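Local coordinates for pseudouridine synthase (Pyrococcus abyssi, PDB 2AUS), which probably isomerises uridine to pseudouridine in RNA, as the archaeal Cbf5 member of the TruB family of pseudouridine synthases, at residues F132-Q138 with R151-Y157; A12-R16 with E248-K252. All coordinates share one frame; numbering follows the deposited sequence.

Contact 1 of 2, residues F132-Q138 with R151-Y157; sequences FEGEIIQ and RTRKVYY
Gly134 faces Val155 with backbone angles (phi 118°, psi -156°) that bring the side-chain position up against the carbonyl oxygen of Glu133, a conformation open to glycine at this first position of the edge strand. Strand 134-137 lies antiparallel along 152-157 at the margin of the six-stranded antiparallel sheet of the TruB-like domain. The chain between them, residues 139-150, is not modelled and probably corresponds to the mobile thumb loop of this family. Gly134 N meets Val155 O at 2.7 Å on an in-plane lone pair, while the return bond from Val155 N arrives 44° above the carbonyl plane of Gly134. Further along, Ile136 and Arg153 exchange much more axial bonds, and Gln138 N also donates to Arg151 O. The amide of Gln138 passes Arg153 CG, and its OE1 accepts a hydrogen bond from Tyr179 N.

On the face carrying Ile136 and Val155, the isoleucine has CG1 wedged between its backbone N and carbonyl carbon. From there CG1 and CG2 both reach Val155 CG2, CG1 at 3.9 Å, the two side chains running at about a right angle. Val155 also packs on Val172 of the next strand, and Phe132 leans onto helix 180-191. The opposite face, with Glu135, Thr152, Lys154 and Ile137, is mostly polar. Glu135 folds back at chi2, which brings OE1 to 2.9 Å from Thr152 OG1 and lays OE2 beside Lys154 CB at 3.6 Å; Lys154 NZ itself stays 4.6 Å from Glu135 OE2. Arg151 curls back over Gln138: NE and NH2 both make weak bonds of 3.3 Å to Gln138 O, while Ile137 CG2 lies 3.5 Å above one face of the guanidinium, offset toward its rim.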
loop_
_atom_site.group_PDB
_atom_site.type_symbol
_atom_site.label_atom_id
_atom_site.label_comp_id
_atom_site.label_asym_id
_atom_site.label_seq_id
_atom_site.Cartn_x
_atom_site.Cartn_y
_atom_site.Cartn_z
ATOM N N PHE A 132 21.949 16.283 25.319
ATOM C CA PHE A 132 20.493 16.227 25.241
ATOM C C PHE A 132 19.904 15.158 26.144
ATOM O O PHE A 132 18.685 15.034 26.258
ATOM C CB PHE A 132 20.019 16.015 23.804
ATOM C CG PHE A 132 19.778 17.294 23.067
ATOM C CD1 PHE A 132 20.830 17.974 22.464
ATOM C CD2 PHE A 132 18.507 17.853 23.028
ATOM C CE1 PHE A 132 20.618 19.196 21.832
ATOM C CE2 PHE A 132 18.284 19.074 22.402
ATOM C CZ PHE A 132 19.343 19.749 21.802
ATOM N N GLU A 133 20.773 14.383 26.778
ATOM C CA GLU A 133 20.320 13.356 27.700
ATOM C C GLU A 133 19.884 14.079 28.968
ATOM O O GLU A 133 20.626 14.894 29.514
ATOM C CB GLU A 133 21.451 12.375 28.005
ATOM C CG GLU A 133 21.815 11.485 26.832
ATOM C CD GLU A 133 23.102 10.725 27.056
ATOM O OE1 GLU A 133 24.163 11.379 27.148
ATOM O OE2 GLU A 133 23.055 9.479 27.145
ATOM N N GLY A 134 18.671 13.789 29.418
ATOM C CA GLY A 134 18.146 14.438 30.603
ATOM C C GLY A 134 16.913 15.235 30.231
ATOM O O GLY A 134 16.261 14.939 29.228
ATOM N N GLU A 135 16.594 16.252 31.023
ATOM C CA GLU A 135 15.427 17.080 30.757
ATOM C C GLU A 135 15.528 17.848 29.447
ATOM O O GLU A 135 16.577 18.395 29.109
ATOM C CB GLU A 135 15.214 18.088 31.890
ATOM C CG GLU A 135 14.893 17.481 33.247
ATOM C CD GLU A 135 13.633 16.634 33.230
ATOM O OE1 GLU A 135 12.628 17.074 32.627
ATOM O OE2 GLU A 135 13.643 15.538 33.833
ATOM N N ILE A 136 14.423 17.876 28.713
ATOM C CA ILE A 136 14.340 18.615 27.463
ATOM C C ILE A 136 12.942 19.210 27.433
ATOM O O ILE A 136 12.037 18.703 28.095
ATOM C CB ILE A 136 14.546 17.706 26.222
ATOM C CG1 ILE A 136 13.505 16.590 26.201
ATOM C CG2 ILE A 136 15.954 17.127 26.226
ATOM C CD1 ILE A 136 12.372 16.829 25.232
ATOM N N ILE A 137 12.764 20.294 26.692
ATOM C CA ILE A 137 11.453 20.915 26.603
ATOM C C ILE A 137 11.030 20.942 25.147
ATOM O O ILE A 137 11.794 21.349 24.282
ATOM C CB ILE A 137 11.468 22.342 27.186
ATOM C CG1 ILE A 137 11.794 22.275 28.682
ATOM C CG2 ILE A 137 10.114 23.010 26.967
ATOM C CD1 ILE A 137 11.903 23.624 29.364
ATOM N N GLN A 138 9.809 20.501 24.879
ATOM C CA GLN A 138 9.305 20.439 23.514
ATOM C C GLN A 138 7.951 21.118 23.342
ATOM O O GLN A 138 7.137 21.133 24.263
ATOM C CB GLN A 138 9.213 18.971 23.093
ATOM C CG GLN A 138 8.787 18.055 24.227
ATOM C CD GLN A 138 8.662 16.605 23.803
ATOM O OE1 GLN A 138 9.554 16.056 23.153
ATOM N NE2 GLN A 138 7.554 15.972 24.180
ATOM N N ARG A 151 5.436 19.540 27.986
ATOM C CA ARG A 151 6.409 20.596 27.737
ATOM C C ARG A 151 7.804 20.131 28.124
ATOM O O ARG A 151 8.725 20.184 27.315
ATOM C CB ARG A 151 6.041 21.856 28.528
ATOM C CG ARG A 151 4.917 22.679 27.924
ATOM C CD ARG A 151 5.443 23.972 27.313
ATOM N NE ARG A 151 6.321 23.741 26.169
ATOM C CZ ARG A 151 7.018 24.696 25.552
ATOM N NH1 ARG A 151 6.947 25.953 25.966
ATOM N NH2 ARG A 151 7.788 24.394 24.513
ATOM N N THR A 152 7.961 19.675 29.360
ATOM C CA THR A 152 9.259 19.197 29.828
ATOM C C THR A 152 9.254 17.680 29.957
ATOM O O THR A 152 8.458 17.117 30.701
ATOM C CB THR A 152 9.636 19.827 31.194
ATOM O OG1 THR A 152 10.785 19.161 31.729
ATOM C CG2 THR A 152 8.487 19.708 32.178
ATOM N N ARG A 153 10.141 17.017 29.224
ATOM C CA ARG A 153 10.218 15.560 29.260
ATOM C C ARG A 153 11.646 15.101 29.460
ATOM O O ARG A 153 12.585 15.850 29.208
ATOM C CB ARG A 153 9.649 14.966 27.966
ATOM C CG ARG A 153 8.130 14.874 27.946
ATOM C CD ARG A 153 7.653 13.812 28.931
ATOM N NE ARG A 153 6.196 13.712 28.978
ATOM C CZ ARG A 153 5.404 14.588 29.590
ATOM N NH1 ARG A 153 5.929 15.632 30.220
ATOM N NH2 ARG A 153 4.085 14.430 29.553
ATOM N N LYS A 154 11.816 13.862 29.899
ATOM C CA LYS A 154 13.150 13.351 30.150
ATOM C C LYS A 154 13.662 12.315 29.152
ATOM O O LYS A 154 12.962 11.367 28.791
ATOM C CB LYS A 154 13.216 12.774 31.566
ATOM C CG LYS A 154 14.592 12.290 31.974
ATOM C CD LYS A 154 14.656 12.012 33.471
ATOM C CE LYS A 154 16.045 11.532 33.885
ATOM N NZ LYS A 154 17.102 12.515 33.503
ATOM N N VAL A 155 14.895 12.532 28.707
ATOM C CA VAL A 155 15.575 11.634 27.791
ATOM C C VAL A 155 16.547 10.850 28.669
ATOM O O VAL A 155 17.502 11.406 29.199
ATOM C CB VAL A 155 16.355 12.423 26.725
ATOM C CG1 VAL A 155 17.153 11.471 25.841
ATOM C CG2 VAL A 155 15.390 13.238 25.882
ATOM N N TYR A 156 16.289 9.564 28.836
ATOM C CA TYR A 156 17.126 8.727 29.682
ATOM C C TYR A 156 18.490 8.416 29.091
ATOM O O TYR A 156 19.469 8.274 29.823
ATOM C CB TYR A 156 16.390 7.431 29.994
ATOM C CG TYR A 156 15.065 7.667 30.682
ATOM C CD1 TYR A 156 15.012 8.246 31.952
ATOM C CD2 TYR A 156 13.863 7.329 30.059
ATOM C CE1 TYR A 156 13.793 8.485 32.581
ATOM C CE2 TYR A 156 12.638 7.560 30.683
ATOM C CZ TYR A 156 12.613 8.140 31.941
ATOM O OH TYR A 156 11.407 8.385 32.559
ATOM N N TYR A 157 18.554 8.307 27.768
ATOM C CA TYR A 157 19.809 8.008 27.102
ATOM C C TYR A 157 19.732 8.167 25.595
ATOM O O TYR A 157 18.685 7.965 24.983
ATOM C CB TYR A 157 20.273 6.584 27.448
ATOM C CG TYR A 157 19.298 5.482 27.071
ATOM C CD1 TYR A 157 19.192 5.021 25.756
ATOM C CD2 TYR A 157 18.480 4.901 28.034
ATOM C CE1 TYR A 157 18.295 4.001 25.415
ATOM C CE2 TYR A 157 17.581 3.888 27.708
ATOM C CZ TYR A 157 17.493 3.440 26.400
ATOM O OH TYR A 157 16.606 2.423 26.098
#

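Contact 2 of 2, residues A12-R16 with E248-K252; sequences ADIKR and EHLPK
Arg16 reaches across to the backbone of His249: its NH2 donates to His249 O at 2.6 Å, with an N-H...O angle of 160°. The oxygen lies near the guanidinium plane, but the nitrogen sits 39° out of the carbonyl plane. The same guanidinium rests flat against the chain that follows, Pro251 N lying 3.7 Å above its centre, and NE runs past Pro251 CG. An extended run from CG to NE lets the arginine span this distance. Beside it, Asp13 places CB over one face of the His249 ring, a CH-pi contact 3.5 Å from the centroid and displaced toward NE2. The carboxylate is tilted 40° to the ring, with OD2 4.1 Å from NE2.

Arg204 of strand 195-205 touches both Asp13 and His249, and Leu250 turns away to pack on Leu286. Pro251 leads into strand 252-255 of the PUA-domain sheet, which Lys252 begins and whose edge strand 18-20 follows Arg16, so the contact joins two entries to one sheet. Because Arg16 uses a main-chain acceptor, its grip depends on the backbone path, while Asp13 could modestly favour a protonated His249.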
loop_
_atom_site.group_PDB
_atom_site.type_symbol
_atom_site.label_atom_id
_atom_site.label_comp_id
_atom_site.label_asym_id
_atom_site.label_seq_id
_atom_site.Cartn_x
_atom_site.Cartn_y
_atom_site.Cartn_z
ATOM N N ALA A 12 13.239 2.741 33.880
ATOM C CA ALA A 12 12.832 2.492 35.295
ATOM C C ALA A 12 11.923 1.266 35.420
ATOM O O ALA A 12 10.704 1.388 35.567
ATOM C CB ALA A 12 12.130 3.726 35.853
ATOM N N ASP A 13 12.529 0.084 35.360
ATOM C CA ASP A 13 11.788 -1.167 35.472
ATOM C C ASP A 13 12.498 -2.116 36.433
ATOM O O ASP A 13 12.719 -3.290 36.129
ATOM C CB ASP A 13 11.643 -1.822 34.094
ATOM C CG ASP A 13 12.979 -2.056 33.412
ATOM O OD1 ASP A 13 13.690 -1.066 33.142
ATOM O OD2 ASP A 13 13.316 -3.229 33.142
ATOM N N ILE A 14 12.854 -1.590 37.601
ATOM C CA ILE A 14 13.536 -2.365 38.629
ATOM C C ILE A 14 12.516 -3.001 39.575
ATOM O O ILE A 14 11.647 -2.313 40.113
ATOM C CB ILE A 14 14.485 -1.467 39.444
ATOM C CG1 ILE A 14 15.464 -0.765 38.497
ATOM C CG2 ILE A 14 15.232 -2.300 40.481
ATOM C CD1 ILE A 14 16.375 0.239 39.177
ATOM N N LYS A 15 12.627 -4.314 39.765
ATOM C CA LYS A 15 11.723 -5.055 40.643
ATOM C C LYS A 15 11.477 -4.336 41.964
ATOM O O LYS A 15 12.414 -4.058 42.716
ATOM C CB LYS A 15 12.288 -6.448 40.948
ATOM C CG LYS A 15 12.326 -7.393 39.764
ATOM C CD LYS A 15 12.867 -8.750 40.179
ATOM C CE LYS A 15 12.778 -9.759 39.045
ATOM N NZ LYS A 15 13.290 -11.100 39.460
ATOM N N ARG A 16 10.213 -4.039 42.245
ATOM C CA ARG A 16 9.862 -3.373 43.490
ATOM C C ARG A 16 9.768 -4.419 44.590
ATOM O O ARG A 16 9.486 -5.595 44.337
ATOM C CB ARG A 16 8.515 -2.656 43.369
ATOM C CG ARG A 16 8.410 -1.676 42.211
ATOM C CD ARG A 16 7.120 -0.870 42.309
ATOM N NE ARG A 16 6.932 0.021 41.169
ATOM C CZ ARG A 16 6.742 -0.396 39.922
ATOM N NH1 ARG A 16 6.713 -1.695 39.651
ATOM N NH2 ARG A 16 6.579 0.486 38.945
ATOM N N GLU A 248 3.231 -5.195 33.993
ATOM C CA GLU A 248 4.472 -5.632 34.617
ATOM C C GLU A 248 5.300 -4.505 35.234
ATOM O O GLU A 248 6.002 -4.719 36.213
ATOM C CB GLU A 248 5.322 -6.398 33.605
ATOM C CG GLU A 248 5.138 -7.902 33.703
ATOM C CD GLU A 248 5.747 -8.650 32.539
ATOM O OE1 GLU A 248 6.853 -8.268 32.096
ATOM O OE2 GLU A 248 5.114 -9.629 32.078
ATOM N N HIS A 249 5.225 -3.308 34.667
ATOM C CA HIS A 249 5.991 -2.193 35.209
ATOM C C HIS A 249 5.194 -1.359 36.208
ATOM O O HIS A 249 5.674 -0.334 36.680
ATOM C CB HIS A 249 6.508 -1.300 34.073
ATOM C CG HIS A 249 7.614 -1.921 33.274
ATOM N ND1 HIS A 249 8.140 -1.331 32.144
ATOM C CD2 HIS A 249 8.312 -3.068 33.459
ATOM C CE1 HIS A 249 9.115 -2.085 31.670
ATOM N NE2 HIS A 249 9.240 -3.144 32.449
ATOM N N LEU A 250 3.981 -1.792 36.539
ATOM C CA LEU A 250 3.166 -1.042 37.487
ATOM C C LEU A 250 3.235 -1.584 38.902
ATOM O O LEU A 250 3.480 -2.768 39.115
ATOM C CB LEU A 250 1.692 -1.047 37.079
ATOM C CG LEU A 250 1.231 -0.408 35.774
ATOM C CD1 LEU A 250 -0.287 -0.455 35.739
ATOM C CD2 LEU A 250 1.733 1.017 35.676
ATOM N N PRO A 251 3.030 -0.708 39.898
ATOM C CA PRO A 251 3.048 -1.109 41.308
ATOM C C PRO A 251 1.813 -2.008 41.457
ATOM O O PRO A 251 0.753 -1.710 40.894
ATOM C CB PRO A 251 2.855 0.215 42.048
ATOM C CG PRO A 251 3.356 1.243 41.078
ATOM C CD PRO A 251 2.827 0.746 39.771
ATOM N N LYS A 252 1.925 -3.095 42.203
ATOM C CA LYS A 252 0.786 -3.987 42.344
ATOM C C LYS A 252 0.291 -4.192 43.760
ATOM O O LYS A 252 1.029 -3.996 44.721
ATOM C CB LYS A 252 1.132 -5.350 41.742
ATOM C CG LYS A 252 1.470 -5.285 40.276
ATOM C CD LYS A 252 2.026 -6.599 39.776
ATOM C CE LYS A 252 2.437 -6.480 38.318
ATOM N NZ LYS A 252 3.004 -7.755 37.806
#

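How the contacts relate
Both contacts are surface contacts, but they differ in size and chemistry. Contact 1 is the larger, burying 670 Å² against 242 Å², and pairs neighbouring strands through regular backbone bonds, with two buried residues on its inner side. Contact 2 links two loops far apart in sequence through one arginine bond and a ring contact, without strand pairing. Contact 1 belongs to the six-stranded sheet of the TruB-like domain; contact 2 sits where the chain enters the PUA sheet, yet touches strand 195-205 of that six-stranded sheet through Arg204. Their centres are 22 Å apart, nearest atoms about 6 Å, and contact 1 is nested within the chain loop closed by contact 2.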